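Local structure of putative ubiquinone biosynthesis protein (Nostoc punctiforme, 3MSQ) at residues F39-A49 with T153-L161; A64-P72 with D114-T125. The protein is a Coq4-family protein that probably takes part in the biosynthesis of ubiquinone or a related quinone. All blocks are in the same frame, centred on the assembly; numbering follows the deposited sequence.

In the fold
From the N terminus the chain passes through helix 11-23 and reaches contact 1 at the end of helix 32-42, the turn after it and the start of helix 47-56. The partner segment lies more than a hundred residues on, so contact 1 closes a long, largely helical loop. Contact 2 is nested inside that loop: helix 60-68 and the loop that follows it, through Pro72, return to helix 114-133, closing a shorter loop before the chain arrives at helix 156-172. Helix 114-133 joins the two, since Lys119 forms salt bridges with Asp41 and Asp44 of contact 1. The contact centres lie about 15 Å apart in this all-helical fold.

Contact 1: F39-A49 with T153-L161; sequences FEDALDQTQMA and TPIPISVML
Pro154 opens the contact lightly, its CB lying near the methyl CE of Met48, a selenomethionine. At Ile155, in the N-cap position of helix 156-172, the same methyl rests against the backbone carbon C. Pro156 then presents its ring to Met48 CG, with Pro156 CD 3.7 Å from that carbon, while Pro156 CG faces Ala49 CA. Met48 CG lies anti to the backbone N (chi1 171°), and a bend at the next torsion brings CE onward to Val159. Ile157 sends its CD1 into the angle between Phe39 and Leu43, 3.7 Å from Phe39 CD2 and 3.8 Å from Leu43 CD1; Ile157 CG1 meets the aliphatic CG of Glu40 at 3.7 Å. Val159 CG2 is 3.6 Å from Met48 CE. Met160, also selenomethionine, crosses Phe39 at about a right angle, its CB 3.5 Å from Phe39 CZ, and its CG touches Leu43 CD1. That leucine methyl also sits 4.1 Å above one face of the Phe39 ring, offset toward its rim. An alanine at Phe39 is likely to leave Ile157 CD1 and Met160 CB without their aromatic partner and to open a gap beside Leu43. In the type I beta turn from Leu43 to Thr46, Thr46 OG1 and Thr46 N both donate to Leu43 O. Ser170 of a second subunit packs on Met48 and Met160. Apolar throughout, with Glu40 taking part through its CG, the contact relies on shape and burial to join the end of helix 32-42 and the start of helix 47-56 to the first turns of helix 156-172.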
loop_
_atom_site.group_PDB
_atom_site.type_symbol
_atom_site.label_atom_id
_atom_site.label_comp_id
_atom_site.label_asym_id
_atom_site.label_seq_id
_atom_site.Cartn_x
_atom_site.Cartn_y
_atom_site.Cartn_z
ATOM N N PHE A 39 -8.556 11.400 -4.953
ATOM C CA PHE A 39 -7.122 11.526 -4.686
ATOM C C PHE A 39 -6.744 12.992 -4.452
ATOM O O PHE A 39 -6.113 13.315 -3.437
ATOM C CB PHE A 39 -6.302 10.918 -5.838
ATOM C CG PHE A 39 -4.795 10.900 -5.684
ATOM C CD1 PHE A 39 -4.199 10.958 -4.425
ATOM C CD2 PHE A 39 -3.974 10.766 -6.792
ATOM C CE1 PHE A 39 -2.815 10.950 -4.290
ATOM C CE2 PHE A 39 -2.591 10.751 -6.654
ATOM C CZ PHE A 39 -2.020 10.838 -5.406
ATOM N N GLU A 40 -7.153 13.871 -5.394
ATOM C CA GLU A 40 -6.953 15.316 -5.371
ATOM C C GLU A 40 -7.385 15.875 -4.025
ATOM O O GLU A 40 -6.649 16.654 -3.424
ATOM C CB GLU A 40 -7.819 15.934 -6.469
ATOM C CG GLU A 40 -7.058 16.722 -7.511
ATOM C CD GLU A 40 -7.965 17.646 -8.291
ATOM O OE1 GLU A 40 -8.647 17.175 -9.234
ATOM O OE2 GLU A 40 -8.028 18.840 -7.919
ATOM N N ASP A 41 -8.575 15.451 -3.557
ATOM C CA ASP A 41 -9.197 15.834 -2.283
ATOM C C ASP A 41 -8.334 15.426 -1.081
ATOM O O ASP A 41 -8.193 16.192 -0.121
ATOM C CB ASP A 41 -10.616 15.217 -2.159
ATOM C CG ASP A 41 -11.685 15.733 -3.123
ATOM O OD1 ASP A 41 -11.396 16.694 -3.891
ATOM O OD2 ASP A 41 -12.800 15.163 -3.132
ATOM N N ALA A 42 -7.754 14.217 -1.140
ATOM C CA ALA A 42 -6.912 13.680 -0.073
ATOM C C ALA A 42 -5.583 14.438 0.067
ATOM O O ALA A 42 -4.950 14.376 1.125
ATOM C CB ALA A 42 -6.669 12.214 -0.305
ATOM N N LEU A 43 -5.172 15.174 -0.988
ATOM C CA LEU A 43 -3.931 15.932 -0.960
ATOM C C LEU A 43 -4.120 17.318 -0.346
ATOM O O LEU A 43 -3.132 17.971 -0.019
ATOM C CB LEU A 43 -3.299 16.031 -2.356
ATOM C CG LEU A 43 -2.973 14.748 -3.080
ATOM C CD1 LEU A 43 -2.676 15.029 -4.542
ATOM C CD2 LEU A 43 -1.814 14.002 -2.412
ATOM N N ASP A 44 -5.367 17.765 -0.165
ATOM C CA ASP A 44 -5.671 19.085 0.412
ATOM C C ASP A 44 -5.150 19.277 1.838
ATOM O O ASP A 44 -4.878 20.406 2.264
ATOM C CB ASP A 44 -7.187 19.335 0.400
ATOM C CG ASP A 44 -7.864 19.388 -0.969
ATOM O OD1 ASP A 44 -7.134 19.482 -2.017
ATOM O OD2 ASP A 44 -9.115 19.374 -1.001
ATOM N N GLN A 45 -5.035 18.170 2.575
ATOM C CA GLN A 45 -4.576 18.128 3.968
ATOM C C GLN A 45 -3.038 18.194 4.101
ATOM O O GLN A 45 -2.536 18.432 5.203
ATOM C CB GLN A 45 -5.131 16.869 4.657
ATOM C CG GLN A 45 -4.606 15.536 4.079
ATOM C CD GLN A 45 -5.443 14.343 4.487
ATOM O OE1 GLN A 45 -5.822 14.174 5.653
ATOM N NE2 GLN A 45 -5.718 13.458 3.535
ATOM N N THR A 46 -2.306 17.954 2.991
ATOM C CA THR A 46 -0.841 17.964 2.962
ATOM C C THR A 46 -0.249 19.385 3.006
ATOM O O THR A 46 -0.949 20.366 2.760
ATOM C CB THR A 46 -0.306 17.192 1.740
ATOM O OG1 THR A 46 -0.602 17.948 0.574
ATOM C CG2 THR A 46 -0.882 15.785 1.616
ATOM N N GLN A 47 1.049 19.476 3.295
ATOM C CA GLN A 47 1.808 20.714 3.333
ATOM C C GLN A 47 2.027 21.284 1.920
ATOM O O GLN A 47 2.044 22.506 1.759
ATOM C CB GLN A 47 3.148 20.472 4.026
ATOM C CG GLN A 47 3.873 21.757 4.379
ATOM C CD GLN A 47 5.279 21.542 4.844
ATOM O OE1 GLN A 47 5.629 20.513 5.427
ATOM N NE2 GLN A 47 6.105 22.549 4.634
HETATM N N MSE A 48 2.208 20.409 0.915
HETATM C CA MSE A 48 2.422 20.784 -0.488
HETATM C C MSE A 48 1.214 21.532 -1.024
HETATM O O MSE A 48 1.394 22.425 -1.840
HETATM C CB MSE A 48 2.780 19.543 -1.360
HETATM C CG MSE A 48 2.809 19.799 -2.904
HETATM SE SE MSE A 48 4.547 20.175 -3.813
HETATM C CE MSE A 48 3.940 20.628 -5.619
ATOM N N ALA A 49 0.003 21.214 -0.537
ATOM C CA ALA A 49 -1.238 21.894 -0.935
ATOM C C ALA A 49 -1.136 23.384 -0.596
ATOM O O ALA A 49 -1.289 24.223 -1.486
ATOM C CB ALA A 49 -2.444 21.259 -0.238
ATOM N N THR A 153 3.755 26.018 -13.152
ATOM C CA THR A 153 3.165 26.237 -11.826
ATOM C C THR A 153 2.919 24.905 -11.100
ATOM O O THR A 153 1.845 24.309 -11.256
ATOM C CB THR A 153 1.889 27.086 -11.956
ATOM O OG1 THR A 153 1.070 26.565 -13.001
ATOM C CG2 THR A 153 2.187 28.555 -12.248
ATOM N N PRO A 154 3.906 24.400 -10.322
ATOM C CA PRO A 154 3.711 23.086 -9.652
ATOM C C PRO A 154 2.639 23.017 -8.568
ATOM O O PRO A 154 2.658 23.793 -7.622
ATOM C CB PRO A 154 5.088 22.738 -9.090
ATOM C CG PRO A 154 5.960 23.913 -9.360
ATOM C CD PRO A 154 5.244 24.971 -10.078
ATOM N N ILE A 155 1.713 22.060 -8.698
ATOM C CA ILE A 155 0.649 21.779 -7.714
ATOM C C ILE A 155 0.698 20.277 -7.354
ATOM O O ILE A 155 1.105 19.498 -8.207
ATOM C CB ILE A 155 -0.768 22.252 -8.162
ATOM C CG1 ILE A 155 -1.325 21.451 -9.391
ATOM C CG2 ILE A 155 -0.776 23.772 -8.361
ATOM C CD1 ILE A 155 -2.790 21.569 -9.697
ATOM N N PRO A 156 0.319 19.847 -6.116
ATOM C CA PRO A 156 0.443 18.420 -5.758
ATOM C C PRO A 156 -0.026 17.364 -6.758
ATOM O O PRO A 156 0.773 16.469 -7.056
ATOM C CB PRO A 156 -0.247 18.302 -4.401
ATOM C CG PRO A 156 -0.852 19.653 -4.136
ATOM C CD PRO A 156 -0.129 20.643 -4.954
ATOM N N ILE A 157 -1.276 17.457 -7.291
ATOM C CA ILE A 157 -1.816 16.490 -8.268
ATOM C C ILE A 157 -0.936 16.248 -9.497
ATOM O O ILE A 157 -0.823 15.106 -9.923
ATOM C CB ILE A 157 -3.337 16.671 -8.583
ATOM C CG1 ILE A 157 -4.017 15.359 -9.042
ATOM C CG2 ILE A 157 -3.605 17.817 -9.539
ATOM C CD1 ILE A 157 -4.132 14.233 -7.949
ATOM N N SER A 158 -0.275 17.285 -10.032
ATOM C CA SER A 158 0.628 17.122 -11.179
ATOM C C SER A 158 1.811 16.206 -10.820
ATOM O O SER A 158 2.074 15.224 -11.538
ATOM C CB SER A 158 1.107 18.478 -11.690
ATOM O OG SER A 158 0.014 19.210 -12.217
ATOM N N VAL A 159 2.471 16.485 -9.673
ATOM C CA VAL A 159 3.597 15.694 -9.173
ATOM C C VAL A 159 3.180 14.237 -9.039
ATOM O O VAL A 159 3.895 13.353 -9.492
ATOM C CB VAL A 159 4.101 16.194 -7.807
ATOM C CG1 VAL A 159 5.456 15.592 -7.467
ATOM C CG2 VAL A 159 4.145 17.702 -7.751
HETATM N N MSE A 160 2.037 14.002 -8.365
HETATM C CA MSE A 160 1.466 12.684 -8.094
HETATM C C MSE A 160 1.118 12.001 -9.395
HETATM O O MSE A 160 1.556 10.861 -9.605
HETATM C CB MSE A 160 0.234 12.781 -7.192
HETATM C CG MSE A 160 0.513 13.378 -5.792
HETATM SE SE MSE A 160 1.945 12.522 -4.769
HETATM C CE MSE A 160 3.197 13.889 -4.842
ATOM N N LEU A 161 0.404 12.727 -10.307
ATOM C CA LEU A 161 0.024 12.203 -11.622
ATOM C C LEU A 161 1.198 11.894 -12.507
ATOM O O LEU A 161 1.095 10.942 -13.283
ATOM C CB LEU A 161 -1.036 13.045 -12.343
ATOM C CG LEU A 161 -2.472 12.964 -11.790
ATOM C CD1 LEU A 161 -3.379 13.934 -12.500
ATOM C CD2 LEU A 161 -3.033 11.530 -11.831
#

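Contact 2: A64-P72 with D114-T125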
loop_
_atom_site.group_PDB
_atom_site.type_symbol
_atom_site.label_atom_id
_atom_site.label_comp_id
_atom_site.label_asym_id
_atom_site.label_seq_id
_atom_site.Cartn_x
_atom_site.Cartn_y
_atom_site.Cartn_z
ATOM N N ALA A 64 -4.110 37.766 -8.753
ATOM C CA ALA A 64 -5.279 38.544 -9.178
ATOM C C ALA A 64 -6.517 37.629 -9.176
ATOM O O ALA A 64 -7.534 38.014 -8.586
ATOM C CB ALA A 64 -5.057 39.135 -10.568
ATOM N N LEU A 65 -6.414 36.404 -9.777
ATOM C CA LEU A 65 -7.515 35.447 -9.792
ATOM C C LEU A 65 -7.832 34.962 -8.383
ATOM O O LEU A 65 -8.997 34.753 -8.066
ATOM C CB LEU A 65 -7.237 34.236 -10.692
ATOM C CG LEU A 65 -6.910 34.447 -12.183
ATOM C CD1 LEU A 65 -6.949 33.138 -12.906
ATOM C CD2 LEU A 65 -7.865 35.399 -12.845
ATOM N N PHE A 66 -6.816 34.827 -7.525
ATOM C CA PHE A 66 -7.045 34.405 -6.146
ATOM C C PHE A 66 -7.871 35.465 -5.390
ATOM O O PHE A 66 -8.759 35.116 -4.605
ATOM C CB PHE A 66 -5.712 34.043 -5.445
ATOM C CG PHE A 66 -5.255 32.604 -5.621
ATOM C CD1 PHE A 66 -4.449 32.237 -6.688
ATOM C CD2 PHE A 66 -5.630 31.618 -4.713
ATOM C CE1 PHE A 66 -4.016 30.906 -6.836
ATOM C CE2 PHE A 66 -5.214 30.285 -4.874
ATOM C CZ PHE A 66 -4.404 29.942 -5.928
ATOM N N SER A 67 -7.631 36.754 -5.705
ATOM C CA SER A 67 -8.324 37.929 -5.125
ATOM C C SER A 67 -9.784 37.983 -5.535
ATOM O O SER A 67 -10.628 38.257 -4.681
ATOM C CB SER A 67 -7.649 39.232 -5.548
ATOM O OG SER A 67 -6.272 39.186 -5.233
ATOM N N GLU A 68 -10.074 37.722 -6.835
ATOM C CA GLU A 68 -11.427 37.727 -7.394
ATOM C C GLU A 68 -12.176 36.399 -7.164
ATOM O O GLU A 68 -13.410 36.372 -7.285
ATOM C CB GLU A 68 -11.374 37.936 -8.908
ATOM C CG GLU A 68 -10.703 39.192 -9.425
ATOM C CD GLU A 68 -10.681 39.204 -10.943
ATOM O OE1 GLU A 68 -11.623 38.655 -11.567
ATOM O OE2 GLU A 68 -9.701 39.740 -11.511
ATOM N N ARG A 69 -11.431 35.291 -6.909
ATOM C CA ARG A 69 -11.940 33.912 -6.814
ATOM C C ARG A 69 -12.668 33.630 -8.116
ATOM O O ARG A 69 -13.808 33.159 -8.137
ATOM C CB ARG A 69 -12.793 33.654 -5.569
ATOM C CG ARG A 69 -12.030 33.821 -4.263
ATOM C CD ARG A 69 -11.299 32.561 -3.885
ATOM N NE ARG A 69 -10.749 32.573 -2.527
ATOM C CZ ARG A 69 -11.425 32.204 -1.442
ATOM N NH1 ARG A 69 -12.704 31.861 -1.531
ATOM N NH2 ARG A 69 -10.834 32.206 -0.254
ATOM N N TRP A 70 -11.993 34.018 -9.215
ATOM C CA TRP A 70 -12.430 33.934 -10.597
ATOM C C TRP A 70 -12.666 32.508 -11.017
ATOM O O TRP A 70 -11.793 31.651 -10.832
ATOM C CB TRP A 70 -11.387 34.591 -11.537
ATOM C CG TRP A 70 -11.802 34.577 -12.981
ATOM C CD1 TRP A 70 -12.532 35.528 -13.627
ATOM C CD2 TRP A 70 -11.606 33.511 -13.928
ATOM N NE1 TRP A 70 -12.793 35.128 -14.924
ATOM C CE2 TRP A 70 -12.245 33.891 -15.128
ATOM C CE3 TRP A 70 -10.952 32.264 -13.878
ATOM C CZ2 TRP A 70 -12.247 33.080 -16.260
ATOM C CZ3 TRP A 70 -10.960 31.460 -15.000
ATOM C CH2 TRP A 70 -11.601 31.870 -16.175
ATOM N N LEU A 71 -13.814 32.266 -11.659
ATOM C CA LEU A 71 -14.154 30.962 -12.234
ATOM C C LEU A 71 -14.814 31.238 -13.578
ATOM O O LEU A 71 -15.432 32.284 -13.717
ATOM C CB LEU A 71 -15.056 30.144 -11.302
ATOM C CG LEU A 71 -14.396 29.573 -10.042
ATOM C CD1 LEU A 71 -15.428 29.051 -9.093
ATOM C CD2 LEU A 71 -13.359 28.507 -10.379
ATOM N N PRO A 72 -14.642 30.388 -14.606
ATOM C CA PRO A 72 -15.199 30.712 -15.925
ATOM C C PRO A 72 -16.727 30.723 -15.999
ATOM O O PRO A 72 -17.401 29.926 -15.346
ATOM C CB PRO A 72 -14.569 29.663 -16.841
ATOM C CG PRO A 72 -14.277 28.532 -15.956
ATOM C CD PRO A 72 -13.907 29.109 -14.641
ATOM N N ASP A 114 -8.435 29.177 -0.126
ATOM C CA ASP A 114 -7.582 29.185 -1.319
ATOM C C ASP A 114 -7.355 27.800 -1.928
ATOM O O ASP A 114 -7.275 27.707 -3.159
ATOM C CB ASP A 114 -6.257 29.909 -1.087
ATOM C CG ASP A 114 -6.306 31.390 -0.705
ATOM O OD1 ASP A 114 -7.204 32.132 -1.234
ATOM O OD2 ASP A 114 -5.376 31.842 0.011
ATOM N N ILE A 115 -7.253 26.726 -1.089
ATOM C CA ILE A 115 -7.077 25.347 -1.585
ATOM C C ILE A 115 -8.346 24.854 -2.347
ATOM O O ILE A 115 -8.222 24.333 -3.459
ATOM C CB ILE A 115 -6.616 24.395 -0.451
ATOM C CG1 ILE A 115 -5.147 24.676 -0.093
ATOM C CG2 ILE A 115 -6.854 22.915 -0.800
ATOM C CD1 ILE A 115 -4.682 24.128 1.262
ATOM N N SER A 116 -9.561 25.076 -1.773
ATOM C CA SER A 116 -10.805 24.715 -2.455
ATOM C C SER A 116 -10.991 25.599 -3.697
ATOM O O SER A 116 -11.506 25.130 -4.719
ATOM C CB SER A 116 -12.008 24.763 -1.519
ATOM O OG SER A 116 -12.044 25.955 -0.758
ATOM N N TYR A 117 -10.489 26.853 -3.634
ATOM C CA TYR A 117 -10.522 27.710 -4.807
ATOM C C TYR A 117 -9.647 27.134 -5.970
ATOM O O TYR A 117 -10.131 26.979 -7.084
ATOM C CB TYR A 117 -10.118 29.161 -4.488
ATOM C CG TYR A 117 -9.932 29.948 -5.766
ATOM C CD1 TYR A 117 -10.964 30.062 -6.693
ATOM C CD2 TYR A 117 -8.696 30.484 -6.102
ATOM C CE1 TYR A 117 -10.769 30.681 -7.923
ATOM C CE2 TYR A 117 -8.506 31.163 -7.305
ATOM C CZ TYR A 117 -9.547 31.254 -8.216
ATOM O OH TYR A 117 -9.376 31.885 -9.423
ATOM N N LEU A 118 -8.368 26.866 -5.715
ATOM C CA LEU A 118 -7.438 26.347 -6.719
ATOM C C LEU A 118 -7.924 25.039 -7.318
ATOM O O LEU A 118 -7.731 24.815 -8.501
ATOM C CB LEU A 118 -6.043 26.184 -6.112
ATOM C CG LEU A 118 -4.930 25.656 -7.016
ATOM C CD1 LEU A 118 -4.706 26.548 -8.213
ATOM C CD2 LEU A 118 -3.644 25.442 -6.222
ATOM N N LYS A 119 -8.592 24.205 -6.507
ATOM C CA LYS A 119 -9.162 22.932 -6.936
ATOM C C LYS A 119 -10.237 23.204 -7.983
ATOM O O LYS A 119 -10.208 22.592 -9.048
ATOM C CB LYS A 119 -9.754 22.220 -5.715
ATOM C CG LYS A 119 -9.959 20.728 -5.880
ATOM C CD LYS A 119 -9.872 20.016 -4.536
ATOM C CE LYS A 119 -11.164 20.020 -3.832
ATOM N NZ LYS A 119 -11.105 19.173 -2.636
HETATM N N MSE A 120 -11.146 24.169 -7.696
HETATM C CA MSE A 120 -12.230 24.552 -8.599
HETATM C C MSE A 120 -11.690 25.214 -9.848
HETATM O O MSE A 120 -12.061 24.780 -10.934
HETATM C CB MSE A 120 -13.306 25.388 -7.897
HETATM C CG MSE A 120 -14.113 24.573 -6.869
HETATM SE SE MSE A 120 -14.887 22.941 -7.604
HETATM C CE MSE A 120 -16.334 23.910 -8.607
ATOM N N LEU A 121 -10.729 26.156 -9.717
ATOM C CA LEU A 121 -10.121 26.789 -10.891
ATOM C C LEU A 121 -9.520 25.725 -11.853
ATOM O O LEU A 121 -9.749 25.755 -13.065
ATOM C CB LEU A 121 -9.068 27.829 -10.475
ATOM C CG LEU A 121 -8.332 28.530 -11.621
ATOM C CD1 LEU A 121 -9.259 29.386 -12.416
ATOM C CD2 LEU A 121 -7.142 29.324 -11.127
ATOM N N TRP A 122 -8.799 24.771 -11.277
ATOM C CA TRP A 122 -8.145 23.665 -11.953
ATOM C C TRP A 122 -9.167 22.801 -12.722
ATOM O O TRP A 122 -9.006 22.597 -13.924
ATOM C CB TRP A 122 -7.372 22.844 -10.890
ATOM C CG TRP A 122 -6.887 21.503 -11.331
ATOM C CD1 TRP A 122 -7.346 20.278 -10.921
ATOM C CD2 TRP A 122 -5.828 21.253 -12.259
ATOM N NE1 TRP A 122 -6.655 19.278 -11.566
ATOM C CE2 TRP A 122 -5.703 19.849 -12.384
ATOM C CE3 TRP A 122 -4.960 22.085 -12.991
ATOM C CZ2 TRP A 122 -4.738 19.261 -13.213
ATOM C CZ3 TRP A 122 -4.021 21.502 -13.829
ATOM C CH2 TRP A 122 -3.911 20.109 -13.929
ATOM N N ARG A 123 -10.223 22.327 -12.023
ATOM C CA ARG A 123 -11.263 21.481 -12.590
ATOM C C ARG A 123 -12.076 22.179 -13.678
ATOM O O ARG A 123 -12.340 21.574 -14.709
ATOM C CB ARG A 123 -12.155 20.920 -11.488
ATOM C CG ARG A 123 -11.456 19.918 -10.577
ATOM C CD ARG A 123 -12.379 19.362 -9.494
ATOM N NE ARG A 123 -11.624 18.485 -8.599
ATOM C CZ ARG A 123 -12.103 17.903 -7.506
ATOM N NH1 ARG A 123 -13.364 18.090 -7.141
ATOM N NH2 ARG A 123 -11.321 17.129 -6.766
ATOM N N SER A 124 -12.429 23.461 -13.479
ATOM C CA SER A 124 -13.210 24.261 -14.444
ATOM C C SER A 124 -12.471 24.539 -15.726
ATOM O O SER A 124 -13.110 24.715 -16.770
ATOM C CB SER A 124 -13.559 25.626 -13.867
ATOM O OG SER A 124 -13.561 25.639 -12.458
ATOM N N THR A 125 -11.133 24.688 -15.632
ATOM C CA THR A 125 -10.325 25.124 -16.757
ATOM C C THR A 125 -9.371 24.122 -17.363
ATOM O O THR A 125 -9.094 24.260 -18.549
ATOM C CB THR A 125 -9.632 26.465 -16.449
ATOM O OG1 THR A 125 -8.639 26.286 -15.443
ATOM C CG2 THR A 125 -10.608 27.553 -16.022
#
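Tyr117 reaches from helix 114-133 into the bend that ends helix 60-68, where Arg69, Phe66 and Trp70 touch its side chain along its whole length. Its CB lies 3.6 Å from Arg69 CD, and CG is approached by the same methylene carbon. With CG anti to the backbone N (chi1 170°), the ring is carried away from its own helix and toward the opposing chain. CD1 lies by Arg69 CD and CA. On the other edge, Tyr117 CD2 stands 3.6 Å from Phe66 CD2 and points at the face of that ring, a T-shaped pair with planes at 80°. Arg69 CA covers a face of the tyrosine ring in a CH-pi contact, 4.0 Å from the centroid of Tyr117. Farther out, CE1 runs beside the backbone of Arg69 and Trp70, CE2 lies by Phe66 CA and Leu65 O, and CZ by Trp70 O and Leu65 O. The hydroxyl OH at the tip donates to Trp70 O at 2.8 Å, in the carbonyl plane and on a lone pair, satisfying the polar end of a buried side chain.

The Arg69 guanidinium lies nearly parallel to the tyrosine ring and continues to Asp114, where NH2 and OD1 form only a long salt bridge at 3.8 Å; the other carboxylate oxygen, OD2, is paired with Lys57. Beyond the ring, Leu121 CD1 meets the in-plane edge of the Trp70 indole, 3.6 Å from CE3. Leu71 CD2 settles near Ser124 OG, and the Pro72 ring packs against Ser124 CB and Thr125 CG2. Segments 64-68 and 114-125 cross at 109°; after Arg69, which ends the helix with positive phi, the extended residues Trp70 to Pro72 run along helix 114-133, a steep helix-helix crossing within this all-helical Coq4-family fold.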